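Local coordinates for glycosyl hydrolases family 2, sugar binding domain protein (Bacteroides uniformis str. 3978 T3 ii, PDB 6D1P) that is a gut bacterial beta-glucuronidase of glycoside hydrolase family 2, probably hydrolysing the O-glycosidic bond that links glucuronic acid to its partner, at residues S369-I372 / L373-D377; H451-A454 / H455-P459; F316-G320 / E321-L325. All blocks are in the same frame, centred on the assembly; numbering follows the deposited sequence.

Contact 1: residues S369-I372 / L373-D377; sequences SGII and LRLCD
Ile371 and Leu375, one turn apart at the start of helix 370-379, run alongside each other in the same direction, with Ile371 CG2 and Leu375 CD1 3.9 Å apart. Together they form an apolar ridge against helix 343-356, where Met346 and Met350 meet them. The next ridge round pairs Ile372 CG2 with Cys376 SG at 4.3 Å; the compact thiol fits between Ile372 and Val383 of strand 382-386. Leu373 curls back, its CD2 resting 3.5 Å from Ser369 O. Gly370 supplies the hollow. A CB there would clash with Arg374 NH2, and the arginine fills the place: a bend at chi3 (-129°) swings the guanidinium over the first turn. Ser369 is the N-cap, its OG accepting from Ile371 N at 3.0 Å, and opens the helix of the beta-alpha-beta unit between strands 360-362 and 382-386 of the TIM barrel. In the first turn, Arg374 N donates to Gly370 O at 2.9 Å. The guanidinium lies flat over the amide of Ile371 and, nearer its rim, the carbonyl of Gly370, whose O already takes Arg374 N while NE comes at a poor angle. Arg374 is exposed, so its charge can probably be hydrated.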
# COMPACT_ATOMS: atom_id res chain seq x y z
N SER A 369 22.62 -13.39 -7.39
CA SER A 369 22.61 -14.69 -6.71
C SER A 369 23.79 -15.57 -7.09
O SER A 369 24.13 -15.70 -8.27
CB SER A 369 21.31 -15.43 -7.04
OG SER A 369 21.39 -16.79 -6.68
N GLY A 370 24.39 -16.21 -6.08
CA GLY A 370 25.44 -17.18 -6.32
C GLY A 370 25.03 -18.28 -7.29
O GLY A 370 25.90 -18.86 -7.96
N ILE A 371 23.73 -18.57 -7.38
CA ILE A 371 23.24 -19.55 -8.34
C ILE A 371 23.57 -19.12 -9.76
O ILE A 371 23.88 -19.95 -10.62
CB ILE A 371 21.72 -19.77 -8.16
CG1 ILE A 371 21.44 -20.19 -6.72
CG2 ILE A 371 21.22 -20.82 -9.12
CD1 ILE A 371 19.99 -20.14 -6.34
N ILE A 372 23.51 -17.81 -10.02
CA ILE A 372 23.83 -17.32 -11.36
C ILE A 372 25.31 -17.49 -11.65
O ILE A 372 25.70 -17.86 -12.76
CB ILE A 372 23.39 -15.85 -11.49
CG1 ILE A 372 21.88 -15.70 -11.21
CG2 ILE A 372 23.80 -15.30 -12.85
CD1 ILE A 372 21.01 -16.24 -12.28
N LEU A 373 26.15 -17.22 -10.65
CA LEU A 373 27.60 -17.37 -10.82
C LEU A 373 27.96 -18.82 -11.11
O LEU A 373 28.71 -19.11 -12.05
CB LEU A 373 28.32 -16.86 -9.57
CG LEU A 373 28.48 -15.34 -9.40
CD1 LEU A 373 29.54 -14.88 -10.38
CD2 LEU A 373 27.18 -14.52 -9.59
N ARG A 374 27.41 -19.75 -10.31
CA ARG A 374 27.64 -21.17 -10.58
C ARG A 374 27.18 -21.53 -11.99
O ARG A 374 27.89 -22.25 -12.71
CB ARG A 374 26.92 -22.02 -9.54
CG ARG A 374 27.59 -22.00 -8.19
CD ARG A 374 26.63 -22.49 -7.11
NE ARG A 374 26.61 -21.53 -6.01
CZ ARG A 374 25.59 -21.36 -5.17
NH1 ARG A 374 24.49 -22.10 -5.29
NH2 ARG A 374 25.69 -20.44 -4.22
N LEU A 375 26.02 -21.03 -12.41
CA LEU A 375 25.57 -21.31 -13.77
C LEU A 375 26.52 -20.75 -14.83
O LEU A 375 26.72 -21.37 -15.88
CB LEU A 375 24.15 -20.78 -13.97
CG LEU A 375 23.06 -21.64 -13.31
CD1 LEU A 375 21.77 -20.82 -13.03
CD2 LEU A 375 22.76 -22.89 -14.14
N CYS A 376 27.11 -19.59 -14.57
CA CYS A 376 28.07 -19.04 -15.52
C CYS A 376 29.34 -19.89 -15.56
O CYS A 376 29.85 -20.23 -16.63
CB CYS A 376 28.38 -17.58 -15.16
SG CYS A 376 26.97 -16.47 -15.47
N ASP A 377 29.86 -20.25 -14.38
CA ASP A 377 30.95 -21.22 -14.31
C ASP A 377 30.63 -22.49 -15.10
O ASP A 377 31.48 -23.03 -15.81
CB ASP A 377 31.25 -21.56 -12.86
CG ASP A 377 31.97 -20.44 -12.15
OD1 ASP A 377 32.28 -19.43 -12.80
OD2 ASP A 377 32.23 -20.56 -10.93

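Contact 2: residues H451-A454 / H455-P459; sequences HDLA and HRLDP
His451 and His455 bring their imidazoles together one turn apart at the C-terminal end of helix 440-457, the helix of the beta-alpha-beta unit between strands 420-432 and 462-466 of the TIM barrel. The rings meet obliquely, planes 32° apart, with His451 CE1 3.6 Å from His455 CD2. His451 reaches this place with CG anti to its backbone N (chi1 168°), and its ND1 is hydrogen-bonded to Thr463 OG1, while His455 NE2 bonds Asp476 OD2. With an alanine in place of His451, Thr463 would probably lose this ring partner and the His455 ring one of its neighbours, leaving it freer to turn. Asp452, on the exposed side, contributes through its backbone: Arg456 N donates to Asp452 O at 2.8 Å. Leu453 follows, its CD1 3.3 Å from Arg456 NH2; a bend at chi3 (88°) turns one face of the guanidinium to this methyl. The same carbon lies 4.2 Å from Leu457 CG. Ala454 is small enough to fit close to helix 397-414, where it touches Ile411 while both leucines touch Thr408; its O takes Asp458 N at 2.8 Å. Asp458 then leaves helical geometry, its carboxylate held by a salt bridge with Arg461 and bonds to Thr460 and Trp423, and Pro459, lacking an N-H, suits the chain beyond the helix. The Asp476 carboxylate would probably favour a proton on His455 NE2 and polarise that imidazole; it lies beside His451 too, although His451 ND1 bonds the Thr463 hydroxyl.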
# COMPACT_ATOMS: atom_id res chain seq x y z
N HIS A 451 38.77 1.82 -6.90
CA HIS A 451 39.66 1.08 -7.79
C HIS A 451 40.84 0.48 -7.03
O HIS A 451 41.18 -0.69 -7.24
CB HIS A 451 40.15 1.98 -8.93
CG HIS A 451 41.27 1.37 -9.72
ND1 HIS A 451 41.06 0.51 -10.77
CD2 HIS A 451 42.61 1.50 -9.59
CE1 HIS A 451 42.22 0.14 -11.26
NE2 HIS A 451 43.18 0.73 -10.57
N ASP A 452 41.46 1.26 -6.14
CA ASP A 452 42.59 0.76 -5.38
C ASP A 452 42.16 -0.35 -4.43
O ASP A 452 42.91 -1.31 -4.20
CB ASP A 452 43.25 1.89 -4.59
CG ASP A 452 43.91 2.90 -5.48
OD1 ASP A 452 44.33 2.52 -6.57
OD2 ASP A 452 43.99 4.09 -5.10
N LEU A 453 40.96 -0.23 -3.86
CA LEU A 453 40.47 -1.25 -2.95
C LEU A 453 40.29 -2.58 -3.67
O LEU A 453 40.68 -3.63 -3.16
CB LEU A 453 39.15 -0.80 -2.30
CG LEU A 453 38.43 -1.74 -1.33
CD1 LEU A 453 39.38 -2.21 -0.27
CD2 LEU A 453 37.19 -1.07 -0.67
N ALA A 454 39.70 -2.54 -4.88
CA ALA A 454 39.52 -3.75 -5.66
C ALA A 454 40.86 -4.37 -6.05
O ALA A 454 41.09 -5.57 -5.86
CB ALA A 454 38.68 -3.45 -6.91
N HIS A 455 41.77 -3.56 -6.59
CA HIS A 455 43.06 -4.13 -6.97
C HIS A 455 43.82 -4.63 -5.76
O HIS A 455 44.58 -5.59 -5.87
CB HIS A 455 43.88 -3.12 -7.77
CG HIS A 455 43.76 -3.33 -9.24
ND1 HIS A 455 44.79 -3.84 -10.00
CD2 HIS A 455 42.70 -3.20 -10.08
CE1 HIS A 455 44.39 -3.97 -11.26
NE2 HIS A 455 43.12 -3.60 -11.33
N ARG A 456 43.60 -4.04 -4.58
CA ARG A 456 44.27 -4.56 -3.40
C ARG A 456 43.64 -5.88 -2.97
O ARG A 456 44.34 -6.80 -2.55
CB ARG A 456 44.22 -3.54 -2.27
CG ARG A 456 45.03 -3.91 -1.05
CD ARG A 456 44.68 -2.95 0.08
NE ARG A 456 43.54 -3.42 0.87
CZ ARG A 456 42.57 -2.63 1.36
NH1 ARG A 456 42.59 -1.32 1.13
NH2 ARG A 456 41.58 -3.16 2.07
N LEU A 457 42.32 -5.99 -3.09
CA LEU A 457 41.65 -7.21 -2.66
C LEU A 457 41.89 -8.35 -3.64
O LEU A 457 42.06 -9.50 -3.23
CB LEU A 457 40.14 -6.98 -2.49
CG LEU A 457 39.54 -6.28 -1.27
CD1 LEU A 457 38.05 -6.52 -1.29
CD2 LEU A 457 40.14 -6.74 0.05
N ASP A 458 41.87 -8.07 -4.94
CA ASP A 458 41.96 -9.12 -5.96
C ASP A 458 42.79 -8.62 -7.13
O ASP A 458 42.25 -8.11 -8.12
CB ASP A 458 40.58 -9.58 -6.42
CG ASP A 458 40.66 -10.61 -7.55
OD1 ASP A 458 41.71 -11.28 -7.73
OD2 ASP A 458 39.66 -10.74 -8.29
N PRO A 459 44.11 -8.75 -7.05
CA PRO A 459 44.95 -8.31 -8.17
C PRO A 459 44.73 -9.09 -9.45
O PRO A 459 45.16 -8.61 -10.51
CB PRO A 459 46.38 -8.54 -7.64
CG PRO A 459 46.24 -8.62 -6.18
CD PRO A 459 44.90 -9.23 -5.91

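Contact 3: residues F316-G320 / E321-L325; sequences FYLNG and ERLLL
Phe316 N and Arg322 NE both donate to one water, each at 2.9 Å, the water lying at the edge of the guanidinium and in its plane. A bend at chi2 (-90°) turns the arginine chain along the strand so that NE faces the water, while NH2 bonds Leu570 O and Met567 O; with several N-H groups on one flat head, arginine can serve the water and those carbonyls together. Beside the water, Leu323 N donates to Phe316 O at 2.8 Å, and the CA of Arg322 adds a C-H contact to the same oxygen. Towards the turn, Leu318 and Glu321 form an antiparallel hydrogen-bonded pair: Leu318 N to Glu321 O at 2.9 Å, and Glu321 N to Leu318 O at 3.0 Å. This is a two-residue beta hairpin closed by a type I' turn, whose Asn319-Gly320 corner is the classic sequence for it, since both residues tolerate positive phi. Its second strand, 321-329, continues into the TIM barrel sheet. Tyr317 and Arg322 form the non-hydrogen-bonded pair, their side chains set roughly perpendicular, with Tyr317 CE2 against Arg322 CB. The tyrosine hydroxyl bonds Glu311, and its ring makes a cation-pi contact with Arg309. Apolar side chains gather on another side of the hairpin. Leu318 and Leu323 run alongside each other in the same direction, and their CD2 atoms touch at 3.7 Å. Leu325 CD1 stands over one face of the Phe316 ring in a CH-pi contact, 4.2 Å from its centroid and 21° off the normal, while Leu323 O approaches the edge of that ring, 3.4 Å from Phe316 CD2.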
# COMPACT_ATOMS: atom_id res chain seq x y z
N PHE A 316 40.49 -8.50 -26.86
CA PHE A 316 40.51 -9.30 -25.64
C PHE A 316 40.97 -10.73 -25.96
O PHE A 316 40.51 -11.36 -26.93
CB PHE A 316 39.09 -9.34 -25.02
CG PHE A 316 38.92 -10.37 -23.94
CD1 PHE A 316 39.38 -10.13 -22.66
CD2 PHE A 316 38.33 -11.60 -24.22
CE1 PHE A 316 39.25 -11.09 -21.66
CE2 PHE A 316 38.20 -12.56 -23.23
CZ PHE A 316 38.66 -12.31 -21.96
N TYR A 317 41.88 -11.25 -25.14
CA TYR A 317 42.51 -12.54 -25.40
C TYR A 317 42.20 -13.48 -24.25
O TYR A 317 42.48 -13.17 -23.08
CB TYR A 317 44.03 -12.40 -25.57
CG TYR A 317 44.44 -11.56 -26.74
CD1 TYR A 317 44.40 -10.17 -26.68
CD2 TYR A 317 44.88 -12.15 -27.93
CE1 TYR A 317 44.77 -9.39 -27.77
CE2 TYR A 317 45.26 -11.37 -29.03
CZ TYR A 317 45.21 -9.99 -28.93
OH TYR A 317 45.58 -9.18 -29.99
N LEU A 318 41.60 -14.61 -24.57
CA LEU A 318 41.32 -15.66 -23.60
C LEU A 318 42.19 -16.86 -23.94
O LEU A 318 42.20 -17.32 -25.09
CB LEU A 318 39.84 -16.05 -23.63
CG LEU A 318 39.54 -17.18 -22.63
CD1 LEU A 318 39.64 -16.62 -21.23
CD2 LEU A 318 38.19 -17.83 -22.90
N ASN A 319 42.91 -17.37 -22.95
CA ASN A 319 43.82 -18.49 -23.16
C ASN A 319 44.62 -18.34 -24.46
O ASN A 319 44.73 -19.26 -25.27
CB ASN A 319 43.04 -19.80 -23.13
CG ASN A 319 42.34 -20.02 -21.79
OD1 ASN A 319 42.84 -19.59 -20.75
ND2 ASN A 319 41.19 -20.68 -21.81
N GLY A 320 45.16 -17.14 -24.68
CA GLY A 320 46.07 -16.89 -25.79
C GLY A 320 45.44 -16.65 -27.14
O GLY A 320 46.16 -16.33 -28.10
N GLU A 321 44.13 -16.78 -27.28
CA GLU A 321 43.47 -16.49 -28.55
C GLU A 321 42.53 -15.29 -28.40
O GLU A 321 41.80 -15.17 -27.40
CB GLU A 321 42.71 -17.72 -29.06
CG GLU A 321 43.43 -18.53 -30.12
CD GLU A 321 42.44 -19.27 -31.03
OE1 GLU A 321 41.28 -19.48 -30.62
OE2 GLU A 321 42.83 -19.61 -32.18
N ARG A 322 42.55 -14.41 -29.39
CA ARG A 322 41.60 -13.31 -29.41
C ARG A 322 40.18 -13.87 -29.42
O ARG A 322 39.88 -14.80 -30.17
CB ARG A 322 41.83 -12.43 -30.63
CG ARG A 322 40.94 -11.20 -30.69
CD ARG A 322 39.62 -11.46 -31.42
NE ARG A 322 38.73 -10.30 -31.37
CZ ARG A 322 38.25 -9.69 -32.44
NH1 ARG A 322 38.56 -10.13 -33.64
NH2 ARG A 322 37.45 -8.63 -32.31
N LEU A 323 39.32 -13.29 -28.58
CA LEU A 323 37.95 -13.77 -28.43
C LEU A 323 37.03 -12.56 -28.36
O LEU A 323 37.14 -11.75 -27.44
CB LEU A 323 37.80 -14.65 -27.19
CG LEU A 323 36.39 -15.14 -26.83
CD1 LEU A 323 35.81 -16.03 -27.94
CD2 LEU A 323 36.40 -15.87 -25.49
N LEU A 324 36.16 -12.43 -29.35
CA LEU A 324 35.18 -11.35 -29.35
C LEU A 324 34.09 -11.68 -28.34
O LEU A 324 33.35 -12.65 -28.50
CB LEU A 324 34.62 -11.16 -30.75
CG LEU A 324 33.97 -9.77 -30.77
CD1 LEU A 324 34.24 -9.08 -32.09
CD2 LEU A 324 32.48 -9.85 -30.50
N LEU A 325 34.00 -10.87 -27.29
CA LEU A 325 33.00 -11.09 -26.25
C LEU A 325 31.60 -10.86 -26.81
O LEU A 325 31.31 -9.79 -27.36
CB LEU A 325 33.28 -10.19 -25.05
CG LEU A 325 34.66 -10.49 -24.45
CD1 LEU A 325 35.04 -9.44 -23.42
CD2 LEU A 325 34.72 -11.88 -23.83
O HOH W 1 38.40 -9.52 -28.60

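All three contacts belong to the TIM barrel domain, yet none touches another; their centres lie 22 to 23 Å apart. Contact 1 is the buried one, its centre about 12 Å from the centre of the chain, whereas the centres of contacts 2 and 3 lie about 26 and 25 Å from it and both are partly buried. Contacts 1 and 2 each sit on the helix of a beta-alpha-beta unit, one at its start and the other at its end; contact 3 is a hairpin. Strand 321-329 of contact 3 pairs with strand 360-362, which precedes the helix of contact 1. Aliphatic ridges suit the burial of contact 1, while paired imidazoles, charged side chains and a shared water mark the more exposed contacts 2 and 3.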